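Local coordinates for sensor protein (Pseudomonas syringae pv. tomato, PDB 2R8R), which forms the N-terminal sensor region of KdpD, a membrane histidine kinase that probably uses ATP to phosphorylate a protein histidine in two-component regulation, at residues His28-Leu31 with Arg32-Val35; Leu53-Gly56 with Leu57-Pro61; Ile162-Pro165 with Pro166-Leu170. All coordinates share one frame; numbering follows the deposited sequence.

All three contacts are helix ends in the KdpD sensor domain, a P-loop NTPase-type fold with a five-stranded parallel sheet. They follow one another along the chain. Contact 1 closes helix 19-32 before edge strand 37-39, contact 2 leads away from helix 48-54, and contact 3 starts helix 166-174 after the opposite edge strand, 158-161. Contacts 1 and 2 touch, with centres 13 Å apart, and H28 NE2 of one probably hydrogen-bonds L53 O of the other. Contact 3 stands apart, its centre 29 Å from that of contact 1 and 27 Å from that of contact 2. Local caps and turns thus join two helix ends beside one edge of the sheet and start a helix after the other.

Contact 1: residues His28-Leu31 with Arg32-Val35; sequences HAQL and RQGV
Backbone bonds dominate where H28-L31 passes into R32-V35. R32 N donates to H28 O (2.9 Å) and Q33 N to A29 O, the last bonds of helical type. A Schellman motif then ends the helix: V35 N reaches back to Q30 O (3.0 Å) and G34 N to L31 O (2.9 Å). G34 is its C-prime residue, with phi at 91°; a side chain there would press on the preceding carbonyl oxygen, so glycine suits the place.

Side-chain packing follows from this reversal. V35 returns beside Q30, both side chains pointing the same way, with Q30 CB 4.0 Å from V35 CG2. Methyls also meet polar atoms: V35 CG2 lies 3.5 Å from Q30 NE2, and L31 CD1 reaches V35 O.

Among the polar groups, the R32 chain bends at chi3 (-62°) and lays one guanidinium face over A29 CA and H28 O, with NH2 3.6 Å from A29 CB. A29 has only a CB, consistent with so close an approach. The Q30 and Q33 amides are turned 72° apart.

V35 and Q30 pack on L87 of strand 87-90, V35 also on S86, while H28 and L31 rest on L57 beyond helix 48-54, as the chain heads for strand 37-39.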
loop_
_atom_site.group_PDB
_atom_site.type_symbol
_atom_site.label_atom_id
_atom_site.label_comp_id
_atom_site.label_asym_id
_atom_site.label_seq_id
_atom_site.Cartn_x
_atom_site.Cartn_y
_atom_site.Cartn_z
ATOM N N HIS A 28 -2.554 10.290 12.070
ATOM C CA HIS A 28 -2.566 10.821 13.431
ATOM C C HIS A 28 -2.592 12.337 13.454
ATOM O O HIS A 28 -3.295 12.934 14.282
ATOM C CB HIS A 28 -1.371 10.268 14.236
ATOM C CG HIS A 28 -1.655 8.949 14.885
ATOM N ND1 HIS A 28 -2.425 8.835 16.024
ATOM C CD2 HIS A 28 -1.327 7.683 14.529
ATOM C CE1 HIS A 28 -2.547 7.561 16.351
ATOM N NE2 HIS A 28 -1.881 6.836 15.468
ATOM N N ALA A 29 -1.856 12.981 12.553
ATOM C CA ALA A 29 -1.943 14.436 12.454
ATOM C C ALA A 29 -3.373 14.813 12.143
ATOM O O ALA A 29 -3.930 15.666 12.800
ATOM C CB ALA A 29 -0.951 15.042 11.420
ATOM N N GLN A 30 -3.992 14.158 11.176
ATOM C CA GLN A 30 -5.399 14.414 10.877
ATOM C C GLN A 30 -6.332 14.141 12.066
ATOM O O GLN A 30 -7.253 14.918 12.324
ATOM C CB GLN A 30 -5.844 13.580 9.677
ATOM C CG GLN A 30 -5.142 13.897 8.355
ATOM C CD GLN A 30 -5.233 15.367 7.922
ATOM O OE1 GLN A 30 -4.216 16.039 7.829
ATOM N NE2 GLN A 30 -6.435 15.848 7.641
ATOM N N LEU A 31 -6.095 13.049 12.799
ATOM C CA LEU A 31 -6.935 12.698 13.958
ATOM C C LEU A 31 -6.879 13.837 14.986
ATOM O O LEU A 31 -7.899 14.283 15.501
ATOM C CB LEU A 31 -6.510 11.366 14.571
ATOM C CG LEU A 31 -7.407 10.752 15.671
ATOM C CD1 LEU A 31 -8.783 10.253 15.111
ATOM C CD2 LEU A 31 -6.714 9.644 16.417
ATOM N N ARG A 32 -5.669 14.330 15.242
ATOM C CA ARG A 32 -5.452 15.419 16.168
ATOM C C ARG A 32 -6.171 16.700 15.782
ATOM O O ARG A 32 -6.571 17.460 16.647
ATOM C CB ARG A 32 -3.961 15.723 16.285
ATOM C CG ARG A 32 -3.227 14.729 17.127
ATOM C CD ARG A 32 -1.844 15.231 17.434
ATOM N NE ARG A 32 -0.979 15.442 16.253
ATOM C CZ ARG A 32 -0.138 14.537 15.729
ATOM N NH1 ARG A 32 -0.017 13.305 16.226
ATOM N NH2 ARG A 32 0.599 14.883 14.680
ATOM N N GLN A 33 -6.301 16.960 14.498
ATOM C CA GLN A 33 -7.020 18.127 14.039
ATOM C C GLN A 33 -8.554 17.899 13.955
ATOM O O GLN A 33 -9.271 18.712 13.364
ATOM C CB GLN A 33 -6.468 18.525 12.673
ATOM C CG GLN A 33 -4.973 18.883 12.675
ATOM C CD GLN A 33 -4.390 18.847 11.266
ATOM O OE1 GLN A 33 -5.109 19.104 10.305
ATOM N NE2 GLN A 33 -3.102 18.502 11.134
ATOM N N GLY A 34 -9.047 16.789 14.510
ATOM C CA GLY A 34 -10.476 16.499 14.585
ATOM C C GLY A 34 -11.088 15.711 13.440
ATOM O O GLY A 34 -12.300 15.546 13.413
ATOM N N VAL A 35 -10.275 15.235 12.489
ATOM C CA VAL A 35 -10.783 14.477 11.319
ATOM C C VAL A 35 -11.262 13.096 11.766
ATOM O O VAL A 35 -10.603 12.428 12.546
ATOM C CB VAL A 35 -9.691 14.341 10.202
ATOM C CG1 VAL A 35 -10.187 13.526 8.993
ATOM C CG2 VAL A 35 -9.230 15.730 9.743
#

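Contact 2: residues Leu53-Gly56 with Leu57-Pro61; sequences LLNG and LPQQP
L54 and L57 bracket a type I beta turn as the chain leaves helix 48-54. L57 N closes the turn on L54 O at 3.1 Å; the bond is fairly straight at hydrogen (159°), but the donor stands well above the carbonyl plane. One residue earlier, G56 N bonds to L53 O (3.2 Å). G56 has a negative phi, so its backbone angles do not by themselves call for glycine. From L57 on the backbone is extended, and it brings Q59 back beside L54.

The Q59 side chain carries most of the return contact. Its chain runs straight beyond CG (chi2 166°) and carries NE2 to L54 O at 2.7 Å, a bond that is weak because it is strongly bent. The same NE2 has a second, weak bond to L57 O. L54 O thus receives both a backbone and a side-chain N-H, and a long amide such as glutamine suits the span. Q59 also has an apolar side: its CG passes 4.0 Å from L54 CD1, while L54 CG lies 3.8 Å from Q59 NE2. The amide of N55 comes nearly coplanar with that of Q59, planes 18° apart, ND2 to NE2 at 3.5 Å; both nitrogens are donors, so this is contact and not a hydrogen bond.

L57 is a buried leucine whose CG sits 3.7 Å from L53 O and whose side chain reaches L24 of helix 19-32. The L54 side chain packs on A39, V42 and T44, and comes within about 3 Å of a bound glycerol, probably from the crystallisation liquor. P58 and Q60 form backbone hydrogen bonds with A39, so the segment runs alongside strand 37-39 before continuing toward strand 63-67.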
loop_
_atom_site.group_PDB
_atom_site.type_symbol
_atom_site.label_atom_id
_atom_site.label_comp_id
_atom_site.label_asym_id
_atom_site.label_seq_id
_atom_site.Cartn_x
_atom_site.Cartn_y
_atom_site.Cartn_z
ATOM N N LEU A 53 0.939 2.697 16.422
ATOM C CA LEU A 53 0.214 3.777 15.740
ATOM C C LEU A 53 -1.208 3.341 15.328
ATOM O O LEU A 53 -2.179 4.072 15.502
ATOM C CB LEU A 53 0.998 4.291 14.529
ATOM C CG LEU A 53 2.230 5.138 14.868
ATOM C CD1 LEU A 53 2.887 5.645 13.567
ATOM C CD2 LEU A 53 1.846 6.285 15.817
ATOM N N LEU A 54 -1.330 2.137 14.804
ATOM C CA LEU A 54 -2.616 1.646 14.389
ATOM C C LEU A 54 -3.613 1.539 15.553
ATOM O O LEU A 54 -4.798 1.814 15.387
ATOM C CB LEU A 54 -2.467 0.314 13.668
ATOM C CG LEU A 54 -3.726 -0.335 13.113
ATOM C CD1 LEU A 54 -4.450 0.627 12.153
ATOM C CD2 LEU A 54 -3.350 -1.680 12.457
ATOM N N ASN A 55 -3.138 1.144 16.715
ATOM C CA ASN A 55 -4.010 0.969 17.868
ATOM C C ASN A 55 -4.521 2.276 18.457
ATOM O O ASN A 55 -5.452 2.251 19.245
ATOM C CB ASN A 55 -3.331 0.097 18.952
ATOM C CG ASN A 55 -3.317 -1.412 18.568
ATOM O OD1 ASN A 55 -2.438 -2.162 19.041
ATOM N ND2 ASN A 55 -4.291 -1.860 17.711
ATOM N N GLY A 56 -3.949 3.406 18.058
ATOM C CA GLY A 56 -4.522 4.710 18.378
ATOM C C GLY A 56 -5.553 5.276 17.397
ATOM O O GLY A 56 -6.015 6.407 17.571
ATOM N N LEU A 57 -5.889 4.518 16.352
ATOM C CA LEU A 57 -6.786 4.965 15.315
ATOM C C LEU A 57 -8.028 4.081 15.303
ATOM O O LEU A 57 -7.928 2.874 15.559
ATOM C CB LEU A 57 -6.099 4.879 13.940
ATOM C CG LEU A 57 -4.906 5.799 13.677
ATOM C CD1 LEU A 57 -4.123 5.340 12.438
ATOM C CD2 LEU A 57 -5.348 7.243 13.557
ATOM N N PRO A 58 -9.209 4.665 15.011
ATOM C CA PRO A 58 -10.363 3.816 14.815
ATOM C C PRO A 58 -10.107 2.821 13.675
ATOM O O PRO A 58 -9.426 3.156 12.680
ATOM C CB PRO A 58 -11.460 4.811 14.435
ATOM C CG PRO A 58 -10.992 6.110 15.038
ATOM C CD PRO A 58 -9.545 6.091 14.824
ATOM N N GLN A 59 -10.667 1.618 13.823
ATOM C CA GLN A 59 -10.413 0.526 12.889
ATOM C C GLN A 59 -11.699 -0.151 12.475
ATOM O O GLN A 59 -12.560 -0.423 13.322
ATOM C CB GLN A 59 -9.488 -0.472 13.540
ATOM C CG GLN A 59 -8.069 0.066 13.746
ATOM C CD GLN A 59 -7.299 -0.806 14.690
ATOM O OE1 GLN A 59 -7.320 -2.013 14.561
ATOM N NE2 GLN A 59 -6.616 -0.208 15.636
ATOM N N GLN A 60 -11.834 -0.414 11.166
ATOM C CA GLN A 60 -13.010 -1.106 10.645
ATOM C C GLN A 60 -12.721 -2.595 10.517
ATOM O O GLN A 60 -11.882 -2.972 9.736
ATOM C CB GLN A 60 -13.380 -0.518 9.300
ATOM C CG GLN A 60 -14.639 -1.083 8.666
ATOM C CD GLN A 60 -15.904 -0.640 9.371
ATOM O OE1 GLN A 60 -16.169 0.564 9.511
ATOM N NE2 GLN A 60 -16.710 -1.628 9.834
ATOM N N PRO A 61 -13.404 -3.461 11.290
ATOM C CA PRO A 61 -13.086 -4.883 11.123
ATOM C C PRO A 61 -13.035 -5.373 9.654
ATOM O O PRO A 61 -13.870 -5.027 8.831
ATOM C CB PRO A 61 -14.189 -5.587 11.917
ATOM C CG PRO A 61 -14.474 -4.642 13.009
ATOM C CD PRO A 61 -14.397 -3.255 12.345
HETATM O O HOH W 1 -8.270 1.358 17.429
#

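Contact 3: residues Ile162-Pro165 with Pro166-Leu170; sequences IDLP and PRELL
The carboxylate of E168 is the flat group that meets both L164 and P165. The CD1 methyl of L164 lies over one of its faces, off centre, 3.5 Å from OE2. On the same side of the plane, but out beyond the rim, comes the P165 ring, its CD 3.7 Å from E168 OE1. An anti chi1 (-166°) and an extended chain beyond CG send the carboxylate back past the start of the helix, where it runs beside the P165 ring and crosses L164 at about a right angle. On the way, E168 CB passes 3.4 Å from P165 O.

The apolar part of the contact lies deeper. L164 turns its other methyl, CD2, to L169, 4.0 Å from L169 CB, and both leucines also pack on V17, in what is probably the P-loop (Walker A). P165 CB and P166 CD touch at 3.9 Å as the two rings follow each other round the corner.

P165 holds the N-cap position of helix 166-174, and its carbonyl starts the helical bonding: L169 N donates to P165 O at 2.9 Å, N-H...O 163°. P166 then fits the first turn, because proline lacks the amide hydrogen that has no helical acceptor there, and its ring fixes a phi close to helical (-49°). It lies buried against L197, T198 and R201 of helix 194-209, and D163 makes a salt bridge with R201.

Chemically, the helix is thus begun by two prolines without a polar capping side chain. The negative charge of E168 near the helix N-terminus is probably favoured by the helix dipole, while its oxygens also pack against carbon.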
loop_
_atom_site.group_PDB
_atom_site.type_symbol
_atom_site.label_atom_id
_atom_site.label_comp_id
_atom_site.label_asym_id
_atom_site.label_seq_id
_atom_site.Cartn_x
_atom_site.Cartn_y
_atom_site.Cartn_z
ATOM N N ILE A 162 8.285 8.062 -0.270
ATOM C CA ILE A 162 8.894 7.596 0.966
ATOM C C ILE A 162 10.162 6.869 0.502
ATOM O O ILE A 162 10.105 5.857 -0.192
ATOM C CB ILE A 162 7.957 6.683 1.787
ATOM C CG1 ILE A 162 6.616 7.398 2.031
ATOM C CG2 ILE A 162 8.635 6.163 3.082
ATOM C CD1 ILE A 162 6.708 8.616 2.858
ATOM N N ASP A 163 11.303 7.448 0.855
ATOM C CA ASP A 163 12.587 7.045 0.319
ATOM C C ASP A 163 13.425 6.400 1.439
ATOM O O ASP A 163 13.284 6.735 2.607
ATOM C CB ASP A 163 13.271 8.278 -0.277
ATOM C CG ASP A 163 14.608 7.988 -0.898
ATOM O OD1 ASP A 163 14.752 7.003 -1.657
ATOM O OD2 ASP A 163 15.512 8.809 -0.682
ATOM N N LEU A 164 14.273 5.465 1.064
ATOM C CA LEU A 164 15.192 4.818 1.974
ATOM C C LEU A 164 16.363 4.295 1.152
ATOM O O LEU A 164 16.143 3.661 0.134
ATOM C CB LEU A 164 14.473 3.685 2.723
ATOM C CG LEU A 164 15.215 3.135 3.946
ATOM C CD1 LEU A 164 15.093 4.107 5.160
ATOM C CD2 LEU A 164 14.795 1.732 4.282
ATOM N N PRO A 165 17.621 4.542 1.590
ATOM C CA PRO A 165 18.769 3.899 0.881
ATOM C C PRO A 165 18.724 2.361 0.802
ATOM O O PRO A 165 18.409 1.675 1.806
ATOM C CB PRO A 165 19.970 4.325 1.726
ATOM C CG PRO A 165 19.493 5.611 2.426
ATOM C CD PRO A 165 18.075 5.345 2.742
ATOM N N PRO A 166 19.004 1.806 -0.381
ATOM C CA PRO A 166 19.046 0.344 -0.542
ATOM C C PRO A 166 19.886 -0.409 0.499
ATOM O O PRO A 166 19.441 -1.409 1.030
ATOM C CB PRO A 166 19.610 0.178 -1.963
ATOM C CG PRO A 166 19.106 1.442 -2.661
ATOM C CD PRO A 166 19.250 2.498 -1.670
ATOM N N ARG A 167 21.063 0.082 0.806
ATOM C CA ARG A 167 21.931 -0.555 1.789
ATOM C C ARG A 167 21.246 -0.696 3.148
ATOM O O ARG A 167 21.323 -1.736 3.830
ATOM C CB ARG A 167 23.228 0.243 1.930
ATOM C CG ARG A 167 24.378 -0.551 2.488
ATOM C CD ARG A 167 25.139 0.186 3.627
ATOM N NE ARG A 167 24.310 0.161 4.843
ATOM C CZ ARG A 167 23.818 1.228 5.481
ATOM N NH1 ARG A 167 24.098 2.443 5.075
ATOM N NH2 ARG A 167 23.041 1.074 6.548
ATOM N N GLU A 168 20.559 0.362 3.525
ATOM C CA GLU A 168 19.802 0.374 4.747
ATOM C C GLU A 168 18.603 -0.562 4.696
ATOM O O GLU A 168 18.306 -1.235 5.668
ATOM C CB GLU A 168 19.357 1.808 5.029
ATOM C CG GLU A 168 18.863 1.956 6.403
ATOM C CD GLU A 168 18.452 3.373 6.749
ATOM O OE1 GLU A 168 19.024 4.355 6.199
ATOM O OE2 GLU A 168 17.552 3.470 7.608
ATOM N N LEU A 169 17.904 -0.605 3.569
ATOM C CA LEU A 169 16.811 -1.586 3.382
ATOM C C LEU A 169 17.293 -3.060 3.498
ATOM O O LEU A 169 16.629 -3.882 4.114
ATOM C CB LEU A 169 16.096 -1.354 2.039
ATOM C CG LEU A 169 14.792 -2.118 1.774
ATOM C CD1 LEU A 169 13.801 -2.012 2.916
ATOM C CD2 LEU A 169 14.170 -1.633 0.440
ATOM N N LEU A 170 18.455 -3.368 2.926
ATOM C CA LEU A 170 19.110 -4.686 3.097
ATOM C C LEU A 170 19.425 -5.004 4.577
ATOM O O LEU A 170 19.224 -6.126 5.016
ATOM C CB LEU A 170 20.367 -4.767 2.253
ATOM C CG LEU A 170 20.121 -4.809 0.740
ATOM C CD1 LEU A 170 21.403 -4.647 -0.046
ATOM C CD2 LEU A 170 19.395 -6.144 0.361
#